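Glycoside hydrolase family 81 (PDB 6FOP) probably hydrolyses beta-1,3-glucans such as laminarin as part of the cellulosome of Clostridium thermocellum, the deposited form being an engineered mutant. Local coordinates at residues Lys344-Leu349 / Lys373-Asp378; Gly421-Ala426 / Glu448-Asp453. All blocks are in the same frame, centred on the assembly; numbering follows the deposited sequence. Where two conformers were deposited one is given.

How the interactions relate
Both contacts belong to the glycosyl hydrolase family 81 C-terminal domain and lie in series along the chain: interaction 1 joins helices 339-359 and 362-379, and interaction 2 joins helices 416-433 and 440-455, their centres about 12 Å apart. Each pairs a helix with a later one close by in sequence, and the two pairs lie against each other. L376 of interaction 1 packs on F423 and A426 of interaction 2, while the ring of Y422 lies against the backbone at K344 and G347. Apolar contacts thus link helix 362-379, which carries calcium ligand D378, through helix 416-433 to helix 440-455. Interaction 1 is centred about 25 Å from the centre of the chain, interaction 2 about 16 Å.

Interaction 1: residues Lys344-Leu349 / Lys373-Asp378; sequences KHLGKL and KSSLED. With CA (calcium ion), chain C; CA (calcium ion), chain D.
L346 bridges to helix 362-379 with both branches of its side chain, each meeting a different residue. CD1 lies 3.9 Å from CD2 of L376, an apolar touch in which the two leucines meet at a slant, and CD2 comes within 3.5 Å of OG of S375 in the conformer given. The backbones stay well apart, with CA of L346 8.9 Å from CA of S375, so the side chains alone span the gap. In that conformer S375 holds its OG between its own backbone N and carbonyl carbon (chi1 68°), where it hydrogen-bonds to the carbonyl O of F371 one turn back while also lying against CD2 of L346. Beyond L376, D378 binds two calcium ions. Its carbonyl O and OD1 each lie 2.4 Å from the chain C calcium ion, and OD1 also reaches the chain D calcium ion, which OD2 binds at 2.6 Å and to which four waters also bind. T381, E386 and K389 contribute further calcium ligands. The contact joins the consecutive helices 339-359 and 362-379; L376 also packs on I430 of helix 416-433 and on W437 of helix 435-438.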
loop_
_atom_site.group_PDB
_atom_site.type_symbol
_atom_site.label_atom_id
_atom_site.label_comp_id
_atom_site.label_asym_id
_atom_site.label_seq_id
_atom_site.Cartn_x
_atom_site.Cartn_y
_atom_site.Cartn_z
ATOM N N LYS A 344 -8.331 15.794 7.656
ATOM C CA LYS A 344 -7.266 16.184 8.589
ATOM C C LYS A 344 -7.847 16.753 9.893
ATOM O O LYS A 344 -7.365 16.441 10.973
ATOM C CB LYS A 344 -6.283 17.198 7.985
ATOM C CG LYS A 344 -5.274 16.579 7.008
ATOM C CD LYS A 344 -4.249 17.548 6.489
ATOM C CE LYS A 344 -3.240 18.054 7.496
ATOM N NZ LYS A 344 -2.128 17.127 7.860
ATOM N N HIS A 345 -8.890 17.577 9.761
ATOM C CA HIS A 345 -9.536 18.147 10.931
ATOM C C HIS A 345 -10.199 17.059 11.785
ATOM O O HIS A 345 -10.080 17.058 13.010
ATOM C CB HIS A 345 -10.535 19.208 10.493
ATOM C CG HIS A 345 -11.231 19.877 11.626
ATOM N ND1 HIS A 345 -10.631 20.854 12.378
ATOM C CD2 HIS A 345 -12.465 19.700 12.152
ATOM C CE1 HIS A 345 -11.461 21.247 13.320
ATOM N NE2 HIS A 345 -12.580 20.567 13.207
ATOM N N LEU A 346 -10.919 16.142 11.140
ATOM C CA LEU A 346 -11.554 15.032 11.863
ATOM C C LEU A 346 -10.520 14.170 12.598
ATOM O O LEU A 346 -10.762 13.714 13.716
ATOM C CB LEU A 346 -12.359 14.148 10.933
ATOM C CG LEU A 346 -13.669 14.753 10.449
ATOM C CD1 LEU A 346 -14.280 13.840 9.372
ATOM C CD2 LEU A 346 -14.668 14.959 11.591
ATOM N N GLY A 347 -9.337 13.991 11.994
ATOM C CA GLY A 347 -8.275 13.248 12.662
ATOM C C GLY A 347 -7.774 13.974 13.921
ATOM O O GLY A 347 -7.526 13.360 14.956
ATOM N N LYS A 348 -7.616 15.294 13.806
ATOM C CA LYS A 348 -7.212 16.136 14.931
ATOM C C LYS A 348 -8.204 15.958 16.101
ATOM O O LYS A 348 -7.783 15.762 17.251
ATOM C CB LYS A 348 -7.133 17.587 14.472
ATOM C CG LYS A 348 -6.674 18.521 15.553
ATOM C CD LYS A 348 -6.284 19.888 15.056
ATOM C CE LYS A 348 -7.229 20.598 14.182
ATOM N NZ LYS A 348 -6.519 21.859 13.734
ATOM N N LEU A 349 -9.502 16.024 15.799
ATOM C CA LEU A 349 -10.504 15.822 16.864
ATOM C C LEU A 349 -10.457 14.397 17.448
ATOM O O LEU A 349 -10.593 14.191 18.657
ATOM C CB LEU A 349 -11.896 16.155 16.399
ATOM C CG LEU A 349 -12.105 17.591 15.899
ATOM C CD1 LEU A 349 -13.575 17.866 15.700
ATOM C CD2 LEU A 349 -11.493 18.674 16.727
ATOM N N LYS A 373 -19.728 13.784 15.037
ATOM C CA LYS A 373 -20.976 13.161 14.634
ATOM C C LYS A 373 -21.711 14.006 13.611
ATOM O O LYS A 373 -22.140 13.486 12.572
ATOM C CB LYS A 373 -21.872 12.894 15.839
ATOM C CG LYS A 373 -21.449 11.734 16.730
ATOM C CD LYS A 373 -22.477 11.509 17.846
ATOM C CE LYS A 373 -22.275 10.217 18.603
ATOM N NZ LYS A 373 -23.355 10.034 19.619
ATOM N N SER A 374 -21.940 15.291 13.880
ATOM C CA SER A 374 -22.771 16.083 12.974
ATOM C C SER A 374 -22.120 16.156 11.583
ATOM O O SER A 374 -22.811 16.085 10.559
ATOM C CB SER A 374 -23.062 17.472 13.538
ATOM O OG SER A 374 -21.876 18.246 13.694
ATOM N N SER A 375 -20.798 16.285 11.547
ATOM C CA SER A 375 -20.156 16.394 10.250
ATOM C C SER A 375 -20.161 15.057 9.501
ATOM O O SER A 375 -20.416 15.064 8.308
ATOM C CB SER A 375 -18.765 16.996 10.347
ATOM O OG SER A 375 -17.890 16.119 11.001
ATOM N N LEU A 376 -19.911 13.939 10.191
ATOM C CA LEU A 376 -19.998 12.632 9.547
ATOM C C LEU A 376 -21.418 12.359 9.057
ATOM O O LEU A 376 -21.614 11.859 7.954
ATOM C CB LEU A 376 -19.491 11.505 10.443
ATOM C CG LEU A 376 -17.982 11.482 10.622
ATOM C CD1 LEU A 376 -17.631 10.405 11.616
ATOM C CD2 LEU A 376 -17.224 11.301 9.301
ATOM N N GLU A 377 -22.421 12.711 9.860
ATOM C CA GLU A 377 -23.808 12.480 9.457
ATOM C C GLU A 377 -24.127 13.312 8.199
ATOM O O GLU A 377 -24.791 12.833 7.295
ATOM C CB GLU A 377 -24.764 12.799 10.606
ATOM C CG GLU A 377 -24.600 11.860 11.802
ATOM C CD GLU A 377 -25.354 12.286 13.043
ATOM O OE1 GLU A 377 -26.283 13.109 12.936
ATOM O OE2 GLU A 377 -25.026 11.756 14.128
ATOM N N ASP A 378 -23.584 14.524 8.111
ATOM C CA ASP A 378 -23.754 15.375 6.915
ATOM C C ASP A 378 -23.042 14.711 5.706
ATOM O O ASP A 378 -23.661 14.454 4.663
ATOM C CB ASP A 378 -23.255 16.816 7.190
ATOM C CG ASP A 378 -23.557 17.786 6.063
ATOM O OD1 ASP A 378 -23.916 17.381 4.916
ATOM O OD2 ASP A 378 -23.465 19.012 6.327
HETATM CA CA CA C . -24.630 15.991 3.167
HETATM CA CA CA D . -24.904 19.671 4.288
HETATM O O HOH W 1 -24.937 21.644 5.486
HETATM O O HOH W 2 -23.373 20.563 2.983
HETATM O O HOH W 3 -26.786 18.851 5.472
HETATM O O HOH W 4 -26.730 20.866 3.261
#

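Interaction 2: residues Gly421-Ala426 / Glu448-Asp453; sequences GYFLHA and ELLIKD
Segments 421-426 and 448-453 run roughly antiparallel, their axes 10.1 Å apart at closest approach and crossing at -146°, with L424 and L450 facing each other. L424 has the largest share of the contact, closely followed by L450: its CD2 lies 3.6 Å from CG1 of I451 and 4.0 Å from CB of L450, and its CD1 is also close to CG1 of I451. Both methyls of L424 thus touch the I451 CG1 methylene, CD2 more closely, and CD2 also reaches over to the base of L450. With CG1 anti to the carbonyl carbon (chi1 -59°), I451 turns this methylene to meet both methyls. L450 answers with CD2, which sits 3.8 Å from CB of F423; the same methyl approaches the phenyl ring obliquely. No hydrogen bond crosses this buried, wholly apolar interface. Around it, L424 touches A503 and I451 touches W507, both on helix 494-511, while L450 meets F380. Such packing of near-successive antiparallel helices is characteristic of the helical hairpins in an alpha/alpha-barrel, consistent with the six-hairpin clan to which this domain belongs.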
loop_
_atom_site.group_PDB
_atom_site.type_symbol
_atom_site.label_atom_id
_atom_site.label_comp_id
_atom_site.label_asym_id
_atom_site.label_seq_id
_atom_site.Cartn_x
_atom_site.Cartn_y
_atom_site.Cartn_z
ATOM N N GLY A 421 -9.231 7.574 5.277
ATOM C CA GLY A 421 -8.680 7.065 6.523
ATOM C C GLY A 421 -9.015 7.964 7.713
ATOM O O GLY A 421 -9.298 7.470 8.798
ATOM N N TYR A 422 -8.977 9.282 7.492
ATOM C CA TYR A 422 -9.332 10.224 8.547
ATOM C C TYR A 422 -10.810 10.122 8.934
ATOM O O TYR A 422 -11.156 10.196 10.123
ATOM C CB TYR A 422 -9.012 11.647 8.117
ATOM C CG TYR A 422 -7.542 11.966 8.016
ATOM C CD1 TYR A 422 -6.745 12.079 9.148
ATOM C CD2 TYR A 422 -6.928 12.209 6.776
ATOM C CE1 TYR A 422 -5.406 12.405 9.053
ATOM C CE2 TYR A 422 -5.571 12.539 6.683
ATOM C CZ TYR A 422 -4.802 12.623 7.824
ATOM O OH TYR A 422 -3.465 12.939 7.761
ATOM N N PHE A 423 -11.690 9.980 7.942
ATOM C CA PHE A 423 -13.128 9.808 8.205
ATOM C C PHE A 423 -13.368 8.516 8.992
ATOM O O PHE A 423 -14.162 8.483 9.945
ATOM C CB PHE A 423 -13.951 9.752 6.893
ATOM C CG PHE A 423 -14.152 11.074 6.208
ATOM C CD1 PHE A 423 -13.095 11.751 5.601
ATOM C CD2 PHE A 423 -15.411 11.643 6.135
ATOM C CE1 PHE A 423 -13.287 12.973 4.974
ATOM C CE2 PHE A 423 -15.618 12.857 5.502
ATOM C CZ PHE A 423 -14.543 13.545 4.936
ATOM N N LEU A 424 -12.661 7.453 8.605
ATOM C CA LEU A 424 -12.782 6.176 9.270
ATOM C C LEU A 424 -12.270 6.226 10.699
ATOM O O LEU A 424 -12.836 5.591 11.585
ATOM C CB LEU A 424 -12.056 5.090 8.466
ATOM C CG LEU A 424 -12.655 4.797 7.085
ATOM C CD1 LEU A 424 -11.739 3.813 6.358
ATOM C CD2 LEU A 424 -14.078 4.289 7.182
ATOM N N HIS A 425 -11.202 6.985 10.926
ATOM C CA HIS A 425 -10.671 7.140 12.275
ATOM C C HIS A 425 -11.744 7.779 13.196
ATOM O O HIS A 425 -12.032 7.273 14.283
ATOM C CB HIS A 425 -9.358 7.893 12.306
ATOM C CG HIS A 425 -8.713 7.880 13.650
ATOM N ND1 HIS A 425 -7.679 8.718 13.975
ATOM C CD2 HIS A 425 -8.933 7.112 14.751
ATOM C CE1 HIS A 425 -7.297 8.477 15.219
ATOM N NE2 HIS A 425 -8.053 7.528 15.718
ATOM N N ALA A 426 -12.343 8.861 12.714
ATOM C CA ALA A 426 -13.376 9.533 13.490
ATOM C C ALA A 426 -14.549 8.608 13.731
ATOM O O ALA A 426 -15.085 8.553 14.840
ATOM C CB ALA A 426 -13.816 10.804 12.803
ATOM N N GLU A 448 -19.009 1.642 6.162
ATOM C CA GLU A 448 -18.471 0.445 5.530
ATOM C C GLU A 448 -18.350 0.620 4.015
ATOM O O GLU A 448 -17.482 0.002 3.416
ATOM C CB GLU A 448 -19.219 -0.808 6.025
ATOM C CG GLU A 448 -18.810 -1.058 7.476
ATOM C CD GLU A 448 -19.581 -2.111 8.231
ATOM O OE1 GLU A 448 -20.419 -2.853 7.650
ATOM O OE2 GLU A 448 -19.323 -2.183 9.436
ATOM N N LEU A 449 -19.145 1.511 3.414
ATOM C CA LEU A 449 -18.944 1.844 1.996
ATOM C C LEU A 449 -17.607 2.580 1.747
ATOM O O LEU A 449 -16.931 2.338 0.741
ATOM C CB LEU A 449 -20.118 2.632 1.424
ATOM C CG LEU A 449 -21.442 1.901 1.188
ATOM C CD1 LEU A 449 -22.368 2.840 0.431
ATOM C CD2 LEU A 449 -21.285 0.657 0.359
ATOM N N LEU A 450 -17.193 3.457 2.674
ATOM C CA LEU A 450 -15.860 4.090 2.569
ATOM C C LEU A 450 -14.775 3.031 2.688
ATOM O O LEU A 450 -13.785 3.073 1.944
ATOM C CB LEU A 450 -15.622 5.195 3.626
ATOM C CG LEU A 450 -16.100 6.582 3.241
ATOM C CD1 LEU A 450 -17.585 6.679 3.043
ATOM C CD2 LEU A 450 -15.623 7.599 4.282
ATOM N N ILE A 451 -14.944 2.084 3.613
ATOM C CA ILE A 451 -13.986 0.986 3.732
ATOM C C ILE A 451 -13.910 0.202 2.406
ATOM O O ILE A 451 -12.809 -0.083 1.917
ATOM C CB ILE A 451 -14.309 0.023 4.897
ATOM C CG1 ILE A 451 -14.312 0.796 6.232
ATOM C CG2 ILE A 451 -13.304 -1.145 4.924
ATOM C CD1 ILE A 451 -14.699 -0.042 7.429
ATOM N N LYS A 452 -15.065 -0.107 1.826
ATOM C CA LYS A 452 -15.106 -0.853 0.577
ATOM C C LYS A 452 -14.523 -0.071 -0.573
ATOM O O LYS A 452 -13.896 -0.672 -1.464
ATOM C CB LYS A 452 -16.518 -1.366 0.232
ATOM C CG LYS A 452 -16.975 -2.485 1.119
ATOM C CD LYS A 452 -18.415 -2.874 0.822
ATOM C CE LYS A 452 -18.765 -4.220 1.424
ATOM N NZ LYS A 452 -18.219 -5.331 0.613
ATOM N N ASP A 453 -14.692 1.246 -0.623
ATOM C CA ASP A 453 -14.071 1.975 -1.701
ATOM C C ASP A 453 -12.543 1.811 -1.689
ATOM O O ASP A 453 -11.945 1.636 -2.747
ATOM C CB ASP A 453 -14.425 3.463 -1.679
ATOM C CG ASP A 453 -13.802 4.211 -2.845
ATOM O OD1 ASP A 453 -14.272 4.022 -4.007
ATOM O OD2 ASP A 453 -12.831 4.955 -2.605
#